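Local coordinates for PelD (Pseudomonas aeruginosa, PDB 4EUV), which binds cyclic-di-GMP and probably acts as a membrane-anchored effector in pellicle formation, this piece holding its GAF and GGDEF-like domains, at residues A185-F190 with L228-L233. Residues are numbered along the deposited sequence; the frame is centred on the assembly and turned at random.
Sequences ACLYAF and LVLLPL. With C2E (9,9'-[(2R,3R,3aS,5S,7aR,9R,10R,10aS,12S,14aR)-3,5,10,12-tetrahydroxy-5,12-dioxidooctahydro-2H,7H-difuro[3,2-d:3',2'-j][1,3,7,9,2,8]tetraoxadiphosphacyclododecine-2,9-diyl]bis(2-amino-1,9-dihydro-6H-purin-6-one)), chain B.
The two middle strands of the four-stranded antiparallel sheet in the PelD GGDEF domain, 185-192 and 225-231, meet where C186 faces L231 and Y188 faces V229; the short axes of 185-190 and 228-231 run at 165°, nearly antiparallel. Both facing pairs are of the hydrogen-bonded kind. C186 O accepts L231 N at 2.8 Å with a nearly straight N-H approach (177°), whereas the return bond, C186 N to L231 O, is longer at 3.2 Å and its donor lies tilted from the carbonyl plane. Y188 and V229 exchange a second pair, with V229 N 2.8 Å from Y188 O. On the face covered by helix 162-181, L187 CD2 lies 3.7 Å from L230 CB, and L228 CD1 reaches A189 CB at 3.9 Å; F167 of that helix touches L187, L228 and L230. Helix 236-253 covers the face with C186, Y188, V229 and L231, its Y242 meeting the Y188 ring. Here V229 CG2 meets F190 CE2 at the ring edge and in its plane, while L231 CD2 approaches Y188 CD2 (4.1 Å), again at the edge. L231 CD1 is also 3.6 Å from C2E N2, an apolar contact at the guanine amino group. The paired strands thus form the centre of a GGDEF-like sheet between helices, and L231 adds to a cyclic-di-GMP site whose R210 and D213, spaced as in RxxD, are consistent with the inhibitory-site (I-site) type.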
ATOM      1  N   ALA A 185      -4.091   3.618  -9.250  1.00 19.47           N
ATOM      2  CA  ALA A 185      -5.005   3.682  -8.114  1.00 18.95           C
ATOM      3  C   ALA A 185      -6.061   4.711  -8.462  1.00 19.10           C
ATOM      4  O   ALA A 185      -5.862   5.553  -9.348  1.00 19.02           O
ATOM      5  CB  ALA A 185      -4.256   4.078  -6.794  1.00 19.25           C
ATOM      6  N   CYS A 186      -7.181   4.640  -7.760  1.00 18.61           N
ATOM      7  CA  CYS A 186      -8.296   5.524  -8.023  1.00 20.06           C
ATOM      8  C   CYS A 186      -8.831   6.090  -6.711  1.00 18.53           C
ATOM      9  O   CYS A 186      -8.842   5.381  -5.686  1.00 17.34           O
ATOM     10  CB  CYS A 186      -9.388   4.690  -8.708  1.00 20.10           C
ATOM     11  SG  CYS A 186     -10.692   5.724  -9.358  1.00 32.08           S
ATOM     12  N   LEU A 187      -9.275   7.354  -6.729  1.00 17.93           N
ATOM     13  CA  LEU A 187     -10.056   7.919  -5.634  1.00 16.87           C
ATOM     14  C   LEU A 187     -11.461   8.212  -6.110  1.00 16.67           C
ATOM     15  O   LEU A 187     -11.623   8.783  -7.176  1.00 16.15           O
ATOM     16  CB  LEU A 187      -9.485   9.253  -5.135  1.00 17.90           C
ATOM     17  CG  LEU A 187      -8.198   9.275  -4.327  1.00 21.10           C
ATOM     18  CD1 LEU A 187      -7.639  10.662  -4.442  1.00 26.37           C
ATOM     19  CD2 LEU A 187      -8.501   8.960  -2.848  1.00 21.52           C
ATOM     20  N   TYR A 188     -12.444   7.849  -5.292  1.00 15.24           N
ATOM     21  CA  TYR A 188     -13.841   8.284  -5.456  1.00 15.48           C
ATOM     22  C   TYR A 188     -14.262   9.131  -4.277  1.00 15.42           C
ATOM     23  O   TYR A 188     -14.111   8.692  -3.121  1.00 16.01           O
ATOM     24  CB  TYR A 188     -14.750   7.068  -5.477  1.00 13.73           C
ATOM     25  CG  TYR A 188     -14.797   6.358  -6.803  1.00 17.71           C
ATOM     26  CD1 TYR A 188     -15.614   6.838  -7.832  1.00 21.34           C
ATOM     27  CD2 TYR A 188     -14.014   5.228  -7.046  1.00 17.03           C
ATOM     28  CE1 TYR A 188     -15.675   6.205  -9.056  1.00 23.30           C
ATOM     29  CE2 TYR A 188     -14.054   4.575  -8.288  1.00 21.73           C
ATOM     30  CZ  TYR A 188     -14.902   5.064  -9.284  1.00 21.85           C
ATOM     31  OH  TYR A 188     -14.970   4.469 -10.511  1.00 23.33           O
ATOM     32  N   ALA A 189     -14.800  10.323  -4.550  1.00 16.05           N
ATOM     33  CA  ALA A 189     -15.480  11.117  -3.560  1.00 15.92           C
ATOM     34  C   ALA A 189     -16.985  11.037  -3.829  1.00 16.53           C
ATOM     35  O   ALA A 189     -17.463  11.477  -4.898  1.00 17.66           O
ATOM     36  CB  ALA A 189     -15.004  12.540  -3.603  1.00 15.86           C
ATOM     37  N   PHE A 190     -17.714  10.456  -2.869  1.00 15.71           N
ATOM     38  CA  PHE A 190     -19.167  10.426  -2.896  1.00 15.94           C
ATOM     39  C   PHE A 190     -19.744  11.593  -2.090  1.00 16.43           C
ATOM     40  O   PHE A 190     -19.672  11.623  -0.858  1.00 16.07           O
ATOM     41  CB  PHE A 190     -19.703   9.059  -2.409  1.00 15.62           C
ATOM     42  CG  PHE A 190     -19.251   7.907  -3.239  1.00 16.29           C
ATOM     43  CD1 PHE A 190     -19.865   7.612  -4.469  1.00 17.70           C
ATOM     44  CD2 PHE A 190     -18.178   7.110  -2.821  1.00 19.78           C
ATOM     45  CE1 PHE A 190     -19.433   6.524  -5.237  1.00 19.97           C
ATOM     46  CE2 PHE A 190     -17.734   6.006  -3.581  1.00 17.28           C
ATOM     47  CZ  PHE A 190     -18.352   5.706  -4.787  1.00 18.60           C
ATOM     48  N   LEU A 228     -15.014   9.574   1.045  1.00 17.62           N
ATOM     49  CA  LEU A 228     -13.841   9.414   0.170  1.00 17.41           C
ATOM     50  C   LEU A 228     -13.306   7.987   0.280  1.00 17.20           C
ATOM     51  O   LEU A 228     -13.136   7.448   1.394  1.00 17.18           O
ATOM     52  CB  LEU A 228     -12.770  10.422   0.617  1.00 19.18           C
ATOM     53  CG  LEU A 228     -11.518  10.685  -0.220  1.00 20.47           C
ATOM     54  CD1 LEU A 228     -11.880  11.236  -1.628  1.00 21.79           C
ATOM     55  CD2 LEU A 228     -10.654  11.686   0.490  1.00 23.33           C
ATOM     56  N   VAL A 229     -13.104   7.367  -0.870  1.00 15.28           N
ATOM     57  CA  VAL A 229     -12.590   6.015  -0.963  1.00 15.76           C
ATOM     58  C   VAL A 229     -11.353   5.989  -1.876  1.00 16.16           C
ATOM     59  O   VAL A 229     -11.420   6.353  -3.073  1.00 15.47           O
ATOM     60  CB  VAL A 229     -13.635   4.993  -1.551  1.00 14.77           C
ATOM     61  CG1 VAL A 229     -13.128   3.542  -1.424  1.00 16.38           C
ATOM     62  CG2 VAL A 229     -15.011   5.144  -0.869  1.00 15.89           C
ATOM     63  N   LEU A 230     -10.258   5.497  -1.311  1.00 15.95           N
ATOM     64  CA  LEU A 230      -9.056   5.183  -2.095  1.00 16.87           C
ATOM     65  C   LEU A 230      -9.034   3.689  -2.464  1.00 16.16           C
ATOM     66  O   LEU A 230      -9.277   2.824  -1.617  1.00 17.25           O
ATOM     67  CB  LEU A 230      -7.789   5.652  -1.330  1.00 17.12           C
ATOM     68  CG  LEU A 230      -6.445   5.132  -1.881  1.00 19.76           C
ATOM     69  CD1 LEU A 230      -6.064   5.922  -3.171  1.00 18.45           C
ATOM     70  CD2 LEU A 230      -5.359   5.162  -0.814  1.00 16.86           C
ATOM     71  N   LEU A 231      -8.830   3.384  -3.744  1.00 15.80           N
ATOM     72  CA  LEU A 231      -8.615   2.029  -4.196  1.00 16.42           C
ATOM     73  C   LEU A 231      -7.172   1.850  -4.670  1.00 17.25           C
ATOM     74  O   LEU A 231      -6.858   2.138  -5.842  1.00 18.07           O
ATOM     75  CB  LEU A 231      -9.577   1.614  -5.329  1.00 16.61           C
ATOM     76  CG  LEU A 231     -10.940   2.255  -5.632  1.00 20.46           C
ATOM     77  CD1 LEU A 231     -11.980   1.243  -6.108  1.00 16.91           C
ATOM     78  CD2 LEU A 231     -11.510   3.156  -4.565  1.00 19.59           C
ATOM     79  N   PRO A 232      -6.289   1.374  -3.771  1.00 17.91           N
ATOM     80  CA  PRO A 232      -4.916   1.046  -4.176  1.00 17.43           C
ATOM     81  C   PRO A 232      -4.897  -0.037  -5.246  1.00 18.04           C
ATOM     82  O   PRO A 232      -5.759  -0.932  -5.262  1.00 17.52           O
ATOM     83  CB  PRO A 232      -4.294   0.463  -2.910  1.00 17.79           C
ATOM     84  CG  PRO A 232      -5.145   0.996  -1.765  1.00 17.59           C
ATOM     85  CD  PRO A 232      -6.532   1.078  -2.337  1.00 17.07           C
ATOM     86  N   LEU A 233      -3.887   0.048  -6.104  1.00 18.68           N
ATOM     87  CA  LEU A 233      -3.516  -1.002  -7.045  1.00 20.83           C
ATOM     88  C   LEU A 233      -4.736  -1.428  -7.839  1.00 20.93           C
ATOM     89  O   LEU A 233      -5.008  -2.617  -7.992  1.00 20.64           O
ATOM     90  CB  LEU A 233      -2.909  -2.199  -6.317  1.00 22.40           C
ATOM     91  CG  LEU A 233      -1.737  -1.939  -5.386  1.00 22.23           C
ATOM     92  CD1 LEU A 233      -1.452  -3.171  -4.555  1.00 25.71           C
ATOM     93  CD2 LEU A 233      -0.523  -1.528  -6.200  1.00 22.64           C
TER
HETATM   94  P1  C2E B 501     -16.765  -8.371  -8.565  1.00 29.68           P
HETATM   95  O2P C2E B 501     -17.793  -8.213  -9.639  1.00 31.81           O
HETATM   96  O1P C2E B 501     -17.189  -8.096  -7.134  1.00 28.62           O
HETATM   97  O5' C2E B 501     -15.556  -7.433  -8.992  1.00 28.74           O
HETATM   98  C5' C2E B 501     -15.168  -7.266 -10.359  1.00 27.62           C
HETATM   99  C4' C2E B 501     -13.880  -6.460 -10.332  1.00 26.35           C
HETATM  100  O4' C2E B 501     -14.219  -5.090  -9.993  1.00 24.55           O
HETATM  101  C3' C2E B 501     -12.891  -6.915  -9.262  1.00 26.96           C
HETATM  102  O3' C2E B 501     -11.922  -7.864  -9.718  1.00 27.55           O
HETATM  103  C2' C2E B 501     -12.150  -5.629  -8.936  1.00 24.66           C
HETATM  104  O2' C2E B 501     -11.084  -5.383  -9.861  1.00 24.98           O
HETATM  105  C1' C2E B 501     -13.208  -4.571  -9.109  1.00 21.84           C
HETATM  106  N9  C2E B 501     -13.805  -4.303  -7.777  1.00 20.47           N
HETATM  107  C8  C2E B 501     -15.028  -4.669  -7.357  1.00 18.49           C
HETATM  108  N7  C2E B 501     -15.246  -4.249  -6.095  1.00 19.61           N
HETATM  109  C5  C2E B 501     -14.140  -3.597  -5.694  1.00 19.10           C
HETATM  110  C6  C2E B 501     -13.732  -2.912  -4.454  1.00 18.62           C
HETATM  111  O6  C2E B 501     -14.612  -2.854  -3.416  1.00 20.15           O
HETATM  112  N1  C2E B 501     -12.504  -2.364  -4.418  1.00 18.02           N
HETATM  113  C2  C2E B 501     -11.627  -2.435  -5.478  1.00 19.53           C
HETATM  114  N2  C2E B 501     -10.408  -1.871  -5.356  1.00 18.90           N
HETATM  115  N3  C2E B 501     -11.944  -3.048  -6.665  1.00 18.28           N
HETATM  116  C4  C2E B 501     -13.171  -3.648  -6.798  1.00 20.31           C
HETATM  117  P11 C2E B 501     -11.258  -8.927  -8.707  1.00 29.08           P
HETATM  118  O21 C2E B 501     -10.393  -9.802  -9.592  1.00 32.97           O
HETATM  119  O11 C2E B 501     -10.606  -8.205  -7.544  1.00 31.16           O
HETATM  120  O5A C2E B 501     -12.488  -9.788  -8.142  1.00 31.41           O
HETATM  121  C5A C2E B 501     -13.112 -10.768  -8.972  1.00 31.71           C
HETATM  122  C4A C2E B 501     -14.294 -11.378  -8.241  1.00 31.83           C
HETATM  123  O4A C2E B 501     -13.846 -12.056  -7.076  1.00 33.61           O
HETATM  124  C3A C2E B 501     -15.265 -10.349  -7.677  1.00 32.60           C
HETATM  125  O3A C2E B 501     -16.191  -9.876  -8.642  1.00 31.89           O
HETATM  126  C2A C2E B 501     -15.930 -11.057  -6.516  1.00 34.15           C
HETATM  127  O2A C2E B 501     -16.965 -11.945  -6.974  1.00 37.60           O
HETATM  128  C1A C2E B 501     -14.773 -11.881  -6.003  1.00 33.69           C
HETATM  129  N91 C2E B 501     -14.067 -11.146  -4.917  1.00 31.63           N
HETATM  130  C81 C2E B 501     -12.904 -10.460  -4.988  1.00 30.78           C
HETATM  131  N71 C2E B 501     -12.577  -9.945  -3.781  1.00 29.44           N
HETATM  132  C51 C2E B 501     -13.540 -10.324  -2.923  1.00 29.83           C
HETATM  133  C61 C2E B 501     -13.843 -10.154  -1.489  1.00 29.47           C
HETATM  134  O61 C2E B 501     -13.033  -9.450  -0.657  1.00 37.68           O
HETATM  135  N11 C2E B 501     -14.969 -10.696  -1.001  1.00 32.47           N
HETATM  136  C21 C2E B 501     -15.813 -11.426  -1.763  1.00 33.12           C
HETATM  137  N21 C2E B 501     -16.913 -11.964  -1.176  1.00 37.44           N
HETATM  138  N31 C2E B 501     -15.611 -11.633  -3.085  1.00 31.03           N
HETATM  139  C41 C2E B 501     -14.510 -11.118  -3.685  1.00 30.24           C